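Local coordinates for protein peptidoglycan D,D-transpeptidase PbpA (Mycobacterium tuberculosis, PDB 3UN7) that probably cross-links the peptidoglycan of the cell wall as a penicillin-binding D,D-transpeptidase and is probably needed for the regulation of cell length, at residues Pro286-Pro298 with Thr306-Ala319. Sequence-based numbering, arbitrary orientation.
Sequences PLQVAESTVGPIP and TSIGQKDVALTPLA
Thr293 and Ala314 pair as a single antiparallel bridge, a hydrogen-bonded pair: Thr293 N reaches Ala314 O at 2.8 Å, and Ala314 N returns to Thr293 O at 2.9 Å. Val313 CA adds a CA-H...O contact to the same Thr293 O. The next link is made by a side chain: buried Ser292 OG, held anti to the carbonyl carbon (chi1 -65°), accepts from Thr316 N at 3.1 Å and lies against Ala319 CB. Thr316 is used at both ends, its OG1 accepting from Ala319 N (2.9 Å) as the N-cap of helix 317-328. A water bonded to Ala290 O ties the Ser292 and Thr316 hydroxyls together, while Val289 CG2 meets Leu318 CD2 at 3.6 Å, the two side chains crossing nearly at right angles. At the far end, buried Val294 CG2 abuts Thr306 CG2 at 3.8 Å; a second water joins Val294 O, Asp312 N and Thr306 OG1, which also bonds Ala302 O. Against these tight parts stands an open edge, where exposed Pro296 lies across partly exposed Asp312, its CD 3.6 Å from OD2. Thr293 OG1 accepts from Gly295 N in an ST turn and also bonds Asp279. Val313 lies about 11 Å, side chain to side chain, from Ser193, the probable acyl-ester nucleophile. The contact joins the loops before and after helix 300-306 by one antiparallel bridge leading into an N-capped helix, within the penicillin-binding transpeptidase fold related to serine beta-lactamases.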
ATOM      1  N   PRO A 286       8.398  -1.030 -11.561  1.00 28.37           N
ATOM      2  CA  PRO A 286       8.481  -2.332 -12.259  1.00 28.17           C
ATOM      3  C   PRO A 286       8.436  -3.555 -11.356  1.00 27.96           C
ATOM      4  O   PRO A 286       8.572  -4.679 -11.857  1.00 28.74           O
ATOM      5  CB  PRO A 286       9.848  -2.260 -12.921  1.00 28.80           C
ATOM      6  CG  PRO A 286      10.668  -1.527 -11.854  1.00 27.29           C
ATOM      7  CD  PRO A 286       9.751  -0.472 -11.341  1.00 27.79           C
ATOM      8  N   LEU A 287       8.252  -3.354 -10.049  1.00 27.06           N
ATOM      9  CA  LEU A 287       8.000  -4.479  -9.140  1.00 27.52           C
ATOM     10  C   LEU A 287       6.609  -5.046  -9.405  1.00 28.11           C
ATOM     11  O   LEU A 287       5.666  -4.287  -9.620  1.00 28.21           O
ATOM     12  CB  LEU A 287       8.114  -4.075  -7.662  1.00 26.04           C
ATOM     13  CG  LEU A 287       9.401  -3.385  -7.211  1.00 26.24           C
ATOM     14  CD1 LEU A 287       9.473  -3.318  -5.701  1.00 24.80           C
ATOM     15  CD2 LEU A 287      10.614  -4.130  -7.762  1.00 25.09           C
ATOM     16  N   GLN A 288       6.494  -6.370  -9.387  1.00 28.55           N
ATOM     17  CA  GLN A 288       5.194  -7.029  -9.557  1.00 29.54           C
ATOM     18  C   GLN A 288       4.334  -6.832  -8.307  1.00 29.22           C
ATOM     19  O   GLN A 288       4.819  -6.940  -7.168  1.00 28.37           O
ATOM     20  CB  GLN A 288       5.371  -8.530  -9.821  1.00 30.64           C
ATOM     21  CG  GLN A 288       6.181  -8.857 -11.093  1.00 31.88           C
ATOM     22  CD  GLN A 288       6.021 -10.299 -11.565  1.00 32.81           C
ATOM     23  OE1 GLN A 288       5.115 -11.019 -11.135  1.00 35.75           O
ATOM     24  NE2 GLN A 288       6.910 -10.726 -12.463  1.00 32.94           N
ATOM     25  N   VAL A 289       3.061  -6.553  -8.534  1.00 29.91           N
ATOM     26  CA  VAL A 289       2.087  -6.362  -7.450  1.00 29.58           C
ATOM     27  C   VAL A 289       1.081  -7.504  -7.526  1.00 30.74           C
ATOM     28  O   VAL A 289       0.615  -7.847  -8.617  1.00 30.77           O
ATOM     29  CB  VAL A 289       1.381  -5.009  -7.596  1.00 29.64           C
ATOM     30  CG1 VAL A 289       0.347  -4.781  -6.466  1.00 29.14           C
ATOM     31  CG2 VAL A 289       2.431  -3.881  -7.600  1.00 27.22           C
ATOM     32  N   ALA A 290       0.768  -8.096  -6.371  1.00 30.64           N
ATOM     33  CA  ALA A 290      -0.274  -9.115  -6.255  1.00 31.46           C
ATOM     34  C   ALA A 290      -1.606  -8.523  -6.673  1.00 31.51           C
ATOM     35  O   ALA A 290      -1.924  -7.372  -6.335  1.00 30.53           O
ATOM     36  CB  ALA A 290      -0.357  -9.633  -4.815  1.00 31.78           C
ATOM     37  N   GLU A 291      -2.377  -9.305  -7.417  1.00 32.02           N
ATOM     38  CA  GLU A 291      -3.705  -8.894  -7.859  1.00 32.61           C
ATOM     39  C   GLU A 291      -4.651  -8.884  -6.677  1.00 32.34           C
ATOM     40  O   GLU A 291      -4.670  -9.833  -5.899  1.00 33.08           O
ATOM     41  CB  GLU A 291      -4.246  -9.855  -8.933  1.00 33.64           C
ATOM     42  CG  GLU A 291      -5.542  -9.363  -9.578  1.00 36.71           C
ATOM     43  CD  GLU A 291      -6.262 -10.453 -10.337  1.00 42.86           C
ATOM     44  OE1 GLU A 291      -6.490 -11.540  -9.762  1.00 46.52           O
ATOM     45  OE2 GLU A 291      -6.610 -10.227 -11.512  1.00 45.58           O
ATOM     46  N   SER A 292      -5.427  -7.805  -6.553  1.00 31.48           N
ATOM     47  CA  SER A 292      -6.465  -7.678  -5.549  1.00 31.43           C
ATOM     48  C   SER A 292      -7.792  -8.134  -6.136  1.00 32.40           C
ATOM     49  O   SER A 292      -7.978  -8.105  -7.353  1.00 32.61           O
ATOM     50  CB  SER A 292      -6.595  -6.226  -5.088  1.00 30.44           C
ATOM     51  OG  SER A 292      -5.417  -5.807  -4.423  1.00 30.00           O
ATOM     52  N   THR A 293      -8.704  -8.563  -5.272  1.00 32.94           N
ATOM     53  CA  THR A 293      -9.958  -9.162  -5.746  1.00 35.10           C
ATOM     54  C   THR A 293     -11.135  -8.811  -4.839  1.00 35.42           C
ATOM     55  O   THR A 293     -10.955  -8.627  -3.644  1.00 35.09           O
ATOM     56  CB  THR A 293      -9.846 -10.703  -5.903  1.00 36.09           C
ATOM     57  OG1 THR A 293     -11.061 -11.208  -6.480  1.00 37.58           O
ATOM     58  CG2 THR A 293      -9.607 -11.388  -4.560  1.00 37.00           C
ATOM     59  N   VAL A 294     -12.318  -8.688  -5.436  1.00 36.53           N
ATOM     60  CA  VAL A 294     -13.567  -8.536  -4.692  1.00 37.52           C
ATOM     61  C   VAL A 294     -14.154  -9.919  -4.331  1.00 39.03           C
ATOM     62  O   VAL A 294     -15.043 -10.035  -3.479  1.00 39.81           O
ATOM     63  CB  VAL A 294     -14.581  -7.671  -5.494  1.00 37.35           C
ATOM     64  CG1 VAL A 294     -15.182  -8.464  -6.666  1.00 37.91           C
ATOM     65  CG2 VAL A 294     -15.667  -7.113  -4.585  1.00 37.51           C
ATOM     66  N   GLY A 295     -13.655 -10.963  -4.985  1.00 40.43           N
ATOM     67  CA  GLY A 295     -14.169 -12.321  -4.789  1.00 41.86           C
ATOM     68  C   GLY A 295     -15.307 -12.624  -5.746  1.00 43.00           C
ATOM     69  O   GLY A 295     -15.808 -11.717  -6.408  1.00 43.08           O
ATOM     70  N   PRO A 296     -15.724 -13.904  -5.828  1.00 44.14           N
ATOM     71  CA  PRO A 296     -16.774 -14.282  -6.771  1.00 45.23           C
ATOM     72  C   PRO A 296     -18.188 -13.875  -6.336  1.00 45.48           C
ATOM     73  O   PRO A 296     -19.081 -13.786  -7.180  1.00 46.76           O
ATOM     74  CB  PRO A 296     -16.640 -15.806  -6.850  1.00 46.46           C
ATOM     75  CG  PRO A 296     -16.105 -16.194  -5.496  1.00 46.56           C
ATOM     76  CD  PRO A 296     -15.238 -15.056  -5.040  1.00 44.61           C
ATOM     77  N   ILE A 297     -18.388 -13.621  -5.043  1.00 44.97           N
ATOM     78  CA  ILE A 297     -19.712 -13.238  -4.493  1.00 44.34           C
ATOM     79  C   ILE A 297     -20.836 -14.232  -4.890  1.00 45.87           C
ATOM     80  O   ILE A 297     -21.777 -13.855  -5.599  1.00 45.34           O
ATOM     81  CB  ILE A 297     -20.117 -11.758  -4.851  1.00 43.58           C
ATOM     82  CG1 ILE A 297     -18.921 -10.783  -4.724  1.00 42.60           C
ATOM     83  CG2 ILE A 297     -21.238 -11.295  -3.957  1.00 43.59           C
ATOM     84  CD1 ILE A 297     -19.228  -9.351  -5.166  1.00 41.50           C
ATOM     85  N   PRO A 298     -20.738 -15.501  -4.427  1.00 46.97           N
ATOM     86  CA  PRO A 298     -21.655 -16.583  -4.865  1.00 48.51           C
ATOM     87  C   PRO A 298     -23.108 -16.420  -4.428  1.00 49.30           C
ATOM     88  O   PRO A 298     -24.021 -16.894  -5.114  1.00 50.29           O
ATOM     89  CB  PRO A 298     -21.052 -17.841  -4.223  1.00 49.26           C
ATOM     90  CG  PRO A 298     -20.309 -17.345  -3.024  1.00 48.46           C
ATOM     91  CD  PRO A 298     -19.742 -15.996  -3.452  1.00 46.62           C
ATOM     92  N   THR A 306     -19.192  -9.066   1.820  1.00 39.27           N
ATOM     93  CA  THR A 306     -18.335  -8.356   0.865  1.00 37.63           C
ATOM     94  C   THR A 306     -18.453  -6.843   1.002  1.00 36.87           C
ATOM     95  O   THR A 306     -17.458  -6.118   0.845  1.00 35.80           O
ATOM     96  CB  THR A 306     -18.638  -8.787  -0.597  1.00 38.38           C
ATOM     97  OG1 THR A 306     -18.317 -10.178  -0.758  1.00 37.55           O
ATOM     98  CG2 THR A 306     -17.824  -7.960  -1.615  1.00 36.18           C
ATOM     99  N   SER A 307     -19.663  -6.384   1.324  1.00 36.97           N
ATOM    100  CA  SER A 307     -20.008  -4.961   1.358  1.00 36.61           C
ATOM    101  C   SER A 307     -19.304  -4.222   2.475  1.00 36.12           C
ATOM    102  O   SER A 307     -19.170  -3.001   2.419  1.00 36.19           O
ATOM    103  CB  SER A 307     -21.527  -4.784   1.496  1.00 36.88           C
ATOM    104  OG  SER A 307     -22.194  -5.365   0.392  1.00 38.02           O
ATOM    105  N   ILE A 308     -18.870  -4.968   3.492  1.00 36.37           N
ATOM    106  CA  ILE A 308     -18.041  -4.426   4.587  1.00 35.22           C
ATOM    107  C   ILE A 308     -16.628  -5.022   4.556  1.00 34.61           C
ATOM    108  O   ILE A 308     -15.951  -5.128   5.584  1.00 34.24           O
ATOM    109  CB  ILE A 308     -18.712  -4.611   5.963  1.00 35.66           C
ATOM    110  CG1 ILE A 308     -19.040  -6.095   6.218  1.00 36.75           C
ATOM    111  CG2 ILE A 308     -19.970  -3.729   6.058  1.00 34.84           C
ATOM    112  CD1 ILE A 308     -19.597  -6.390   7.634  1.00 37.97           C
ATOM    113  N   GLY A 309     -16.210  -5.410   3.357  1.00 34.47           N
ATOM    114  CA  GLY A 309     -14.839  -5.786   3.057  1.00 34.56           C
ATOM    115  C   GLY A 309     -14.373  -7.109   3.626  1.00 35.42           C
ATOM    116  O   GLY A 309     -13.182  -7.294   3.863  1.00 35.12           O
ATOM    117  N   GLN A 310     -15.310  -8.017   3.864  1.00 36.13           N
ATOM    118  CA  GLN A 310     -14.958  -9.350   4.336  1.00 37.43           C
ATOM    119  C   GLN A 310     -15.193 -10.396   3.243  1.00 38.05           C
ATOM    120  O   GLN A 310     -14.959 -10.125   2.061  1.00 37.46           O
ATOM    121  CB  GLN A 310     -15.711  -9.708   5.640  1.00 37.78           C
ATOM    122  CG  GLN A 310     -15.435  -8.781   6.842  1.00 38.35           C
ATOM    123  CD  GLN A 310     -13.963  -8.728   7.290  1.00 37.11           C
ATOM    124  OE1 GLN A 310     -13.597  -7.879   8.095  1.00 36.04           O
ATOM    125  NE2 GLN A 310     -13.134  -9.652   6.795  1.00 36.83           N
ATOM    126  N   LYS A 311     -15.653 -11.582   3.644  1.00 39.07           N
ATOM    127  CA  LYS A 311     -15.726 -12.747   2.748  1.00 40.26           C
ATOM    128  C   LYS A 311     -14.434 -12.944   1.923  1.00 39.54           C
ATOM    129  O   LYS A 311     -13.374 -13.226   2.488  1.00 40.41           O
ATOM    130  CB  LYS A 311     -16.993 -12.708   1.873  1.00 40.55           C
ATOM    131  CG  LYS A 311     -17.336 -14.046   1.158  1.00 43.29           C
ATOM    132  CD  LYS A 311     -17.305 -15.246   2.123  1.00 45.44           C
ATOM    133  CE  LYS A 311     -17.582 -16.586   1.430  1.00 46.65           C
ATOM    134  NZ  LYS A 311     -19.013 -16.950   1.587  1.00 50.22           N
ATOM    135  N   ASP A 312     -14.513 -12.799   0.604  1.00 39.04           N
ATOM    136  CA  ASP A 312     -13.376 -13.069  -0.275  1.00 38.24           C
ATOM    137  C   ASP A 312     -12.649 -11.797  -0.768  1.00 36.33           C
ATOM    138  O   ASP A 312     -11.724 -11.883  -1.569  1.00 35.84           O
ATOM    139  CB  ASP A 312     -13.811 -13.894  -1.479  1.00 38.84           C
ATOM    140  CG  ASP A 312     -14.412 -15.240  -1.094  1.00 41.87           C
ATOM    141  OD1 ASP A 312     -13.747 -16.011  -0.383  1.00 44.08           O
ATOM    142  OD2 ASP A 312     -15.547 -15.533  -1.523  1.00 42.62           O
ATOM    143  N   VAL A 313     -13.063 -10.626  -0.306  1.00 35.09           N
ATOM    144  CA  VAL A 313     -12.348  -9.389  -0.675  1.00 33.77           C
ATOM    145  C   VAL A 313     -10.917  -9.397  -0.125  1.00 33.45           C
ATOM    146  O   VAL A 313     -10.702  -9.604   1.065  1.00 32.95           O
ATOM    147  CB  VAL A 313     -13.091  -8.121  -0.201  1.00 33.36           C
ATOM    148  CG1 VAL A 313     -12.527  -6.878  -0.884  1.00 32.17           C
ATOM    149  CG2 VAL A 313     -14.557  -8.243  -0.502  1.00 32.89           C
ATOM    150  N   ALA A 314      -9.938  -9.178  -1.002  1.00 33.09           N
ATOM    151  CA  ALA A 314      -8.535  -9.191  -0.588  1.00 32.90           C
ATOM    152  C   ALA A 314      -7.765  -8.161  -1.412  1.00 32.67           C
ATOM    153  O   ALA A 314      -7.810  -8.187  -2.641  1.00 32.44           O
ATOM    154  CB  ALA A 314      -7.943 -10.592  -0.748  1.00 33.59           C
ATOM    155  N   LEU A 315      -7.095  -7.240  -0.719  1.00 32.39           N
ATOM    156  CA  LEU A 315      -6.406  -6.117  -1.347  1.00 32.39           C
ATOM    157  C   LEU A 315      -4.979  -6.036  -0.830  1.00 31.92           C
ATOM    158  O   LEU A 315      -4.718  -6.335   0.337  1.00 32.46           O
ATOM    159  CB  LEU A 315      -7.111  -4.808  -0.973  1.00 32.44           C
ATOM    160  CG  LEU A 315      -8.247  -4.176  -1.789  1.00 34.96           C
ATOM    161  CD1 LEU A 315      -9.463  -5.039  -1.867  1.00 34.67           C
ATOM    162  CD2 LEU A 315      -8.610  -2.835  -1.177  1.00 32.60           C
ATOM    163  N   THR A 316      -4.056  -5.609  -1.686  1.00 30.89           N
ATOM    164  CA  THR A 316      -2.720  -5.246  -1.228  1.00 29.80           C
ATOM    165  C   THR A 316      -2.852  -3.893  -0.557  1.00 28.97           C
ATOM    166  O   THR A 316      -3.785  -3.155  -0.852  1.00 30.05           O
ATOM    167  CB  THR A 316      -1.710  -5.130  -2.379  1.00 29.50           C
ATOM    168  OG1 THR A 316      -2.120  -4.101  -3.285  1.00 29.20           O
ATOM    169  CG2 THR A 316      -1.564  -6.467  -3.141  1.00 29.25           C
ATOM    170  N   PRO A 317      -1.963  -3.578   0.398  1.00 28.36           N
ATOM    171  CA  PRO A 317      -1.883  -2.199   0.892  1.00 27.34           C
ATOM    172  C   PRO A 317      -1.708  -1.146  -0.221  1.00 27.00           C
ATOM    173  O   PRO A 317      -2.321  -0.090  -0.153  1.00 25.54           O
ATOM    174  CB  PRO A 317      -0.687  -2.238   1.841  1.00 27.70           C
ATOM    175  CG  PRO A 317      -0.737  -3.685   2.388  1.00 28.26           C
ATOM    176  CD  PRO A 317      -1.080  -4.492   1.150  1.00 28.45           C
ATOM    177  N   LEU A 318      -0.901  -1.436  -1.240  1.00 26.73           N
ATOM    178  CA  LEU A 318      -0.806  -0.532  -2.387  1.00 26.31           C
ATOM    179  C   LEU A 318      -2.160  -0.275  -3.077  1.00 26.67           C
ATOM    180  O   LEU A 318      -2.463   0.869  -3.438  1.00 26.33           O
ATOM    181  CB  LEU A 318       0.210  -1.052  -3.405  1.00 26.31           C
ATOM    182  CG  LEU A 318       0.333  -0.275  -4.718  1.00 26.56           C
ATOM    183  CD1 LEU A 318       0.865   1.124  -4.472  1.00 30.04           C
ATOM    184  CD2 LEU A 318       1.211  -1.019  -5.754  1.00 28.37           C
ATOM    185  N   ALA A 319      -2.950  -1.331  -3.296  1.00 26.64           N
ATOM    186  CA  ALA A 319      -4.294  -1.170  -3.886  1.00 27.32           C
ATOM    187  C   ALA A 319      -5.207  -0.293  -3.006  1.00 27.89           C
ATOM    188  O   ALA A 319      -5.966   0.529  -3.520  1.00 26.90           O
ATOM    189  CB  ALA A 319      -4.935  -2.536  -4.164  1.00 27.35           C
TER
HETATM  190  O   HOH W   1      -3.110  -5.015  -5.677  1.00 24.73           O
HETATM  191  O   HOH W   2     -16.377 -11.387  -1.652  1.00 34.64           O